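PDB 5ZI1: insecticidal crystal protein Cry7Cal from Bacillus thuringiensis, which acts as an insecticidal toxin against the locust Locusta migratoria manilensis, probably by binding receptors on gut cells and forming pores in their membranes. Local coordinates for residues G494-I499 and T589-K594; V526-T531 and S560-G565. All blocks are in the same frame, centred on the assembly; numbering follows the deposited sequence.

Contact 1 of 2, residues G494-I499 and T589-K594; sequences GPILKI and TIYIDK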
loop_
_atom_site.group_PDB
_atom_site.type_symbol
_atom_site.label_atom_id
_atom_site.label_comp_id
_atom_site.label_asym_id
_atom_site.label_seq_id
_atom_site.Cartn_x
_atom_site.Cartn_y
_atom_site.Cartn_z
ATOM N N GLY A 494 3.186 -4.594 -1.250
ATOM C CA GLY A 494 3.896 -4.937 -0.042
ATOM C C GLY A 494 5.068 -5.819 -0.386
ATOM O O GLY A 494 5.306 -6.106 -1.557
ATOM N N PRO A 495 5.837 -6.251 0.608
ATOM C CA PRO A 495 7.028 -7.056 0.315
ATOM C C PRO A 495 6.655 -8.489 -0.041
ATOM O O PRO A 495 5.504 -8.914 0.084
ATOM C CB PRO A 495 7.843 -6.980 1.606
ATOM C CG PRO A 495 6.882 -6.557 2.650
ATOM C CD PRO A 495 5.820 -5.761 1.996
ATOM N N ILE A 496 7.660 -9.232 -0.516
ATOM C CA ILE A 496 7.488 -10.581 -1.036
ATOM C C ILE A 496 8.611 -11.450 -0.484
ATOM O O ILE A 496 9.591 -10.955 0.066
ATOM C CB ILE A 496 7.478 -10.618 -2.583
ATOM C CG1 ILE A 496 8.823 -10.151 -3.144
ATOM C CG2 ILE A 496 6.326 -9.789 -3.141
ATOM C CD1 ILE A 496 8.890 -10.183 -4.645
ATOM N N LEU A 497 8.455 -12.767 -0.629
ATOM C CA LEU A 497 9.486 -13.707 -0.211
ATOM C C LEU A 497 10.421 -14.038 -1.367
ATOM O O LEU A 497 9.975 -14.254 -2.499
ATOM C CB LEU A 497 8.871 -15.005 0.317
ATOM C CG LEU A 497 8.062 -14.941 1.618
ATOM C CD1 LEU A 497 8.164 -16.245 2.387
ATOM C CD2 LEU A 497 8.506 -13.783 2.474
ATOM N N LYS A 498 11.721 -14.105 -1.066
ATOM C CA LYS A 498 12.740 -14.529 -2.018
ATOM C C LYS A 498 13.417 -15.786 -1.490
ATOM O O LYS A 498 14.152 -15.732 -0.499
ATOM C CB LYS A 498 13.764 -13.427 -2.247
ATOM C CG LYS A 498 14.799 -13.777 -3.288
ATOM C CD LYS A 498 15.758 -12.619 -3.469
ATOM C CE LYS A 498 17.070 -12.868 -2.744
ATOM N NZ LYS A 498 18.163 -13.232 -3.712
ATOM N N ILE A 499 13.194 -16.910 -2.164
ATOM C CA ILE A 499 13.759 -18.194 -1.768
ATOM C C ILE A 499 14.883 -18.555 -2.733
ATOM O O ILE A 499 14.683 -18.562 -3.953
ATOM C CB ILE A 499 12.684 -19.295 -1.750
ATOM C CG1 ILE A 499 11.434 -18.801 -1.025
ATOM C CG2 ILE A 499 13.210 -20.570 -1.084
ATOM C CD1 ILE A 499 10.200 -19.570 -1.412
ATOM N N THR A 589 16.095 -19.342 -8.062
ATOM C CA THR A 589 15.486 -18.417 -7.120
ATOM C C THR A 589 13.984 -18.432 -7.361
ATOM O O THR A 589 13.534 -18.468 -8.514
ATOM C CB THR A 589 16.080 -16.990 -7.286
ATOM O OG1 THR A 589 17.426 -16.988 -6.807
ATOM C CG2 THR A 589 15.305 -15.938 -6.498
ATOM N N ILE A 590 13.220 -18.450 -6.268
ATOM C CA ILE A 590 11.762 -18.463 -6.289
ATOM C C ILE A 590 11.268 -17.271 -5.485
ATOM O O ILE A 590 11.772 -16.993 -4.390
ATOM C CB ILE A 590 11.183 -19.773 -5.707
ATOM C CG1 ILE A 590 11.644 -20.988 -6.511
ATOM C CG2 ILE A 590 9.672 -19.729 -5.655
ATOM C CD1 ILE A 590 12.638 -21.815 -5.769
ATOM N N TYR A 591 10.282 -16.567 -6.027
ATOM C CA TYR A 591 9.645 -15.460 -5.337
ATOM C C TYR A 591 8.197 -15.830 -5.079
ATOM O O TYR A 591 7.511 -16.313 -5.983
ATOM C CB TYR A 591 9.727 -14.174 -6.158
ATOM C CG TYR A 591 11.127 -13.790 -6.538
ATOM C CD1 TYR A 591 11.689 -14.243 -7.733
ATOM C CD2 TYR A 591 11.896 -12.972 -5.706
ATOM C CE1 TYR A 591 12.972 -13.902 -8.087
ATOM C CE2 TYR A 591 13.185 -12.610 -6.059
ATOM C CZ TYR A 591 13.716 -13.072 -7.249
ATOM O OH TYR A 591 15.004 -12.723 -7.597
ATOM N N ILE A 592 7.743 -15.627 -3.847
ATOM C CA ILE A 592 6.372 -15.907 -3.455
ATOM C C ILE A 592 5.727 -14.570 -3.140
ATOM O O ILE A 592 6.187 -13.845 -2.251
ATOM C CB ILE A 592 6.293 -16.849 -2.244
ATOM C CG1 ILE A 592 7.114 -18.123 -2.468
ATOM C CG2 ILE A 592 4.830 -17.152 -1.887
ATOM C CD1 ILE A 592 6.561 -19.062 -3.525
ATOM N N ASP A 593 4.671 -14.240 -3.866
ATOM C CA ASP A 593 3.975 -12.989 -3.641
ATOM C C ASP A 593 2.746 -13.250 -2.772
ATOM O O ASP A 593 2.794 -13.034 -1.556
ATOM C CB ASP A 593 3.626 -12.350 -4.989
ATOM C CG ASP A 593 2.689 -11.169 -4.860
ATOM O OD1 ASP A 593 2.716 -10.494 -3.807
ATOM O OD2 ASP A 593 1.910 -10.927 -5.817
ATOM N N LYS A 594 1.662 -13.751 -3.362
ATOM C CA LYS A 594 0.417 -13.971 -2.647
ATOM C C LYS A 594 0.082 -15.459 -2.574
ATOM O O LYS A 594 0.479 -16.268 -3.436
ATOM C CB LYS A 594 -0.744 -13.227 -3.316
ATOM C CG LYS A 594 -0.494 -11.745 -3.550
ATOM C CD LYS A 594 -0.438 -10.943 -2.224
ATOM C CE LYS A 594 -0.092 -9.463 -2.487
ATOM N NZ LYS A 594 -1.032 -8.820 -3.461
HETATM O O HOH W 1 4.136 -11.338 0.733
#
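I499 and I592 meet on a diagonal between two antiparallel strands, 496-499 and 589-594, of the C-terminal beta-sandwich, the third domain of the three-domain Cry toxins. With CG1 of I499 set beside its own backbone N (chi1 -47°), its CD1 slants across to I592 CG1 at 3.6 Å. L497, on the same face, sets its CB 4.1 Å from I592 CB. L497 and I499 also press on V509 of strand 508-513 in the other sheet, and L497 on F510 as well, so this face lines the interior of the sandwich; I592 packs on V526 of the adjacent strand. Paired backbone bonds fix the register: L497 and I592 exchange N-H...O bonds in both directions, and I499 and I590 do the same. Between them, in the non-hydrogen-bonded pair, K498 and Y591 point the same way on the other face, and K498 CG lies 3.4 Å from Y591 CE2, obliquely to the ring. I496 closes the pairing differently. Its CB rests 3.5 Å from I592 O, the carbonyl that receives the L497 N-H. Its CG2 branch reaches D593 OD1 at 3.7 Å, while CD1 comes to 4.2 Å from Y591 CD2. The carboxylate of D593 has its main partner in R527, opposite which D593 and K594 form a classic beta bulge. Beyond I496 the strands part, and one water spans them, donating to P495 O at 2.9 Å and to D593 O at 3.1 Å.

Contact 2 of 2, residues V526-T531 and S560-G565; sequences VRYAAT and SYLTMG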
loop_
_atom_site.group_PDB
_atom_site.type_symbol
_atom_site.label_atom_id
_atom_site.label_comp_id
_atom_site.label_asym_id
_atom_site.label_seq_id
_atom_site.Cartn_x
_atom_site.Cartn_y
_atom_site.Cartn_z
ATOM N N VAL A 526 -0.717 -20.239 -5.614
ATOM C CA VAL A 526 0.388 -19.346 -5.310
ATOM C C VAL A 526 0.673 -18.462 -6.521
ATOM O O VAL A 526 0.708 -18.938 -7.663
ATOM C CB VAL A 526 1.631 -20.149 -4.915
ATOM C CG1 VAL A 526 2.805 -19.223 -4.727
ATOM C CG2 VAL A 526 1.344 -20.959 -3.659
ATOM N N ARG A 527 0.835 -17.167 -6.280
ATOM C CA ARG A 527 1.308 -16.232 -7.289
ATOM C C ARG A 527 2.808 -16.082 -7.067
ATOM O O ARG A 527 3.233 -15.528 -6.042
ATOM C CB ARG A 527 0.573 -14.902 -7.176
ATOM C CG ARG A 527 1.094 -13.810 -8.087
ATOM C CD ARG A 527 0.130 -12.650 -8.140
ATOM N NE ARG A 527 0.322 -11.866 -9.359
ATOM C CZ ARG A 527 1.192 -10.866 -9.484
ATOM N NH1 ARG A 527 1.975 -10.526 -8.467
ATOM N NH2 ARG A 527 1.292 -10.218 -10.644
ATOM N N TYR A 528 3.604 -16.597 -8.015
ATOM C CA TYR A 528 5.030 -16.819 -7.810
ATOM C C TYR A 528 5.824 -16.397 -9.042
ATOM O O TYR A 528 5.274 -16.112 -10.111
ATOM C CB TYR A 528 5.326 -18.288 -7.511
ATOM C CG TYR A 528 5.421 -19.108 -8.772
ATOM C CD1 TYR A 528 4.284 -19.485 -9.458
ATOM C CD2 TYR A 528 6.650 -19.476 -9.295
ATOM C CE1 TYR A 528 4.365 -20.218 -10.642
ATOM C CE2 TYR A 528 6.745 -20.197 -10.469
ATOM C CZ TYR A 528 5.596 -20.576 -11.138
ATOM O OH TYR A 528 5.674 -21.312 -12.308
ATOM N N ALA A 529 7.144 -16.379 -8.876
ATOM C CA ALA A 529 8.086 -16.151 -9.951
ATOM C C ALA A 529 9.308 -17.006 -9.672
ATOM O O ALA A 529 9.653 -17.237 -8.508
ATOM C CB ALA A 529 8.480 -14.675 -10.070
ATOM N N ALA A 530 9.946 -17.501 -10.740
ATOM C CA ALA A 530 11.062 -18.414 -10.551
ATOM C C ALA A 530 11.968 -18.354 -11.768
ATOM O O ALA A 530 11.507 -18.117 -12.885
ATOM C CB ALA A 530 10.582 -19.856 -10.309
ATOM N N THR A 531 13.265 -18.565 -11.520
ATOM C CA THR A 531 14.309 -18.623 -12.534
ATOM C C THR A 531 14.613 -20.045 -12.980
ATOM O O THR A 531 15.473 -20.240 -13.850
ATOM C CB THR A 531 15.595 -17.990 -12.007
ATOM O OG1 THR A 531 15.952 -18.620 -10.774
ATOM C CG2 THR A 531 15.413 -16.491 -11.770
ATOM N N SER A 560 3.601 -15.829 -12.641
ATOM C CA SER A 560 2.419 -16.573 -13.056
ATOM C C SER A 560 1.770 -17.220 -11.837
ATOM O O SER A 560 2.041 -16.822 -10.698
ATOM C CB SER A 560 2.770 -17.610 -14.129
ATOM O OG SER A 560 3.900 -18.352 -13.728
ATOM N N TYR A 561 0.908 -18.200 -12.066
ATOM C CA TYR A 561 0.161 -18.860 -11.013
ATOM C C TYR A 561 0.417 -20.358 -11.039
ATOM O O TYR A 561 0.656 -20.971 -12.094
ATOM C CB TYR A 561 -1.332 -18.586 -11.143
ATOM C CG TYR A 561 -1.663 -17.119 -10.945
ATOM C CD1 TYR A 561 -1.668 -16.239 -12.019
ATOM C CD2 TYR A 561 -1.935 -16.614 -9.674
ATOM C CE1 TYR A 561 -1.961 -14.921 -11.848
ATOM C CE2 TYR A 561 -2.223 -15.275 -9.480
ATOM C CZ TYR A 561 -2.240 -14.436 -10.575
ATOM O OH TYR A 561 -2.528 -13.106 -10.433
ATOM N N LEU A 562 0.326 -20.936 -9.851
ATOM C CA LEU A 562 0.605 -22.340 -9.618
ATOM C C LEU A 562 -0.459 -22.850 -8.662
ATOM O O LEU A 562 -0.538 -22.387 -7.521
ATOM C CB LEU A 562 2.002 -22.502 -9.021
ATOM C CG LEU A 562 2.426 -23.875 -8.508
ATOM C CD1 LEU A 562 3.874 -23.836 -8.421
ATOM C CD2 LEU A 562 1.914 -24.190 -7.080
ATOM N N THR A 563 -1.233 -23.829 -9.096
ATOM C CA THR A 563 -2.372 -24.293 -8.326
ATOM C C THR A 563 -2.081 -25.644 -7.687
ATOM O O THR A 563 -1.630 -26.574 -8.363
ATOM C CB THR A 563 -3.607 -24.358 -9.219
ATOM O OG1 THR A 563 -3.806 -23.073 -9.809
ATOM C CG2 THR A 563 -4.841 -24.757 -8.420
ATOM N N MET A 564 -2.333 -25.738 -6.380
ATOM C CA MET A 564 -2.224 -26.991 -5.652
ATOM C C MET A 564 -3.610 -27.405 -5.193
ATOM O O MET A 564 -4.354 -26.588 -4.642
ATOM C CB MET A 564 -1.269 -26.857 -4.474
ATOM C CG MET A 564 0.168 -26.702 -4.884
ATOM S SD MET A 564 1.207 -26.122 -3.543
ATOM C CE MET A 564 0.523 -24.480 -3.394
ATOM N N GLY A 565 -3.948 -28.667 -5.409
ATOM C CA GLY A 565 -5.285 -29.148 -5.166
ATOM C C GLY A 565 -6.110 -29.362 -6.412
ATOM O O GLY A 565 -7.334 -29.468 -6.307
HETATM O O HOH W 2 -0.449 -11.718 -12.553
#
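The side chain of Y528 has CG between its backbone N and carbonyl carbon (chi1 83°), which lets the ring lean over S560 and L562; CG of R527 lies opposite its N, sending an extended chain past Y561. The two strands form a strongly twisted antiparallel pair of the C-terminal beta-sandwich, their N-to-C directions 127° apart. Mutual N-H...O bonds join V526 to L562 and Y528 to S560, with R527 and Y561 as the non-hydrogen-bonded pair between them. On the V526 face, the side chains of L562 and Y528 cross at about a right angle: L562 CB lies 3.7 Å from Y528 CE1, and L562 CD1 sits over one face of the ring, near its rim. S560 OG lies 3.6 Å from Y528 CE1. The phenol reaches past the contact, its hydroxyl bonded to the carbonyl of T548 and its ring meeting F547. Farther along, the bend at the thioether of M564 brings CE back to V526 CG2 at 3.6 Å. On the other face the aliphatic part of R527 runs against the Y561 ring, R527 CB being 3.6 Å from Y561 CE2. The guanidinium plane makes 60° with that ring and presents its edge to the phenol end, R527 NE standing 3.3 Å from Y561 OH. A water accepts from R527 NH2 at 3.0 Å and is also hydrogen-bonded to Y561 OH, which has a further partner in Y241 OH. D593 probably balances the charge of R527, while the Y559 ring adds a cation-pi contact, and the water extends the polar network to the tyrosine hydroxyl.

Overall arrangement
Both contacts belong to one sheet, in which strand 589-599 lies between 496-500 and 521-530; along the chain, contact 2 is nested inside the loop that contact 1 closes. Their centres are 11 Å apart, and they join directly where Y591 N approaches A529 O at 2.6 Å, a probable hydrogen bond, and where D593 OD2 meets R527 NH1 at 2.7 Å in a salt bridge. Contact 1 is the more buried, nearly straight in its pairing and dominated by branched aliphatic side chains, with its water where the strands part. Contact 2, only partly buried and more twisted, adds to its V526, L562 and M564 packing two tyrosines and the arginine, with a water at their polar ends.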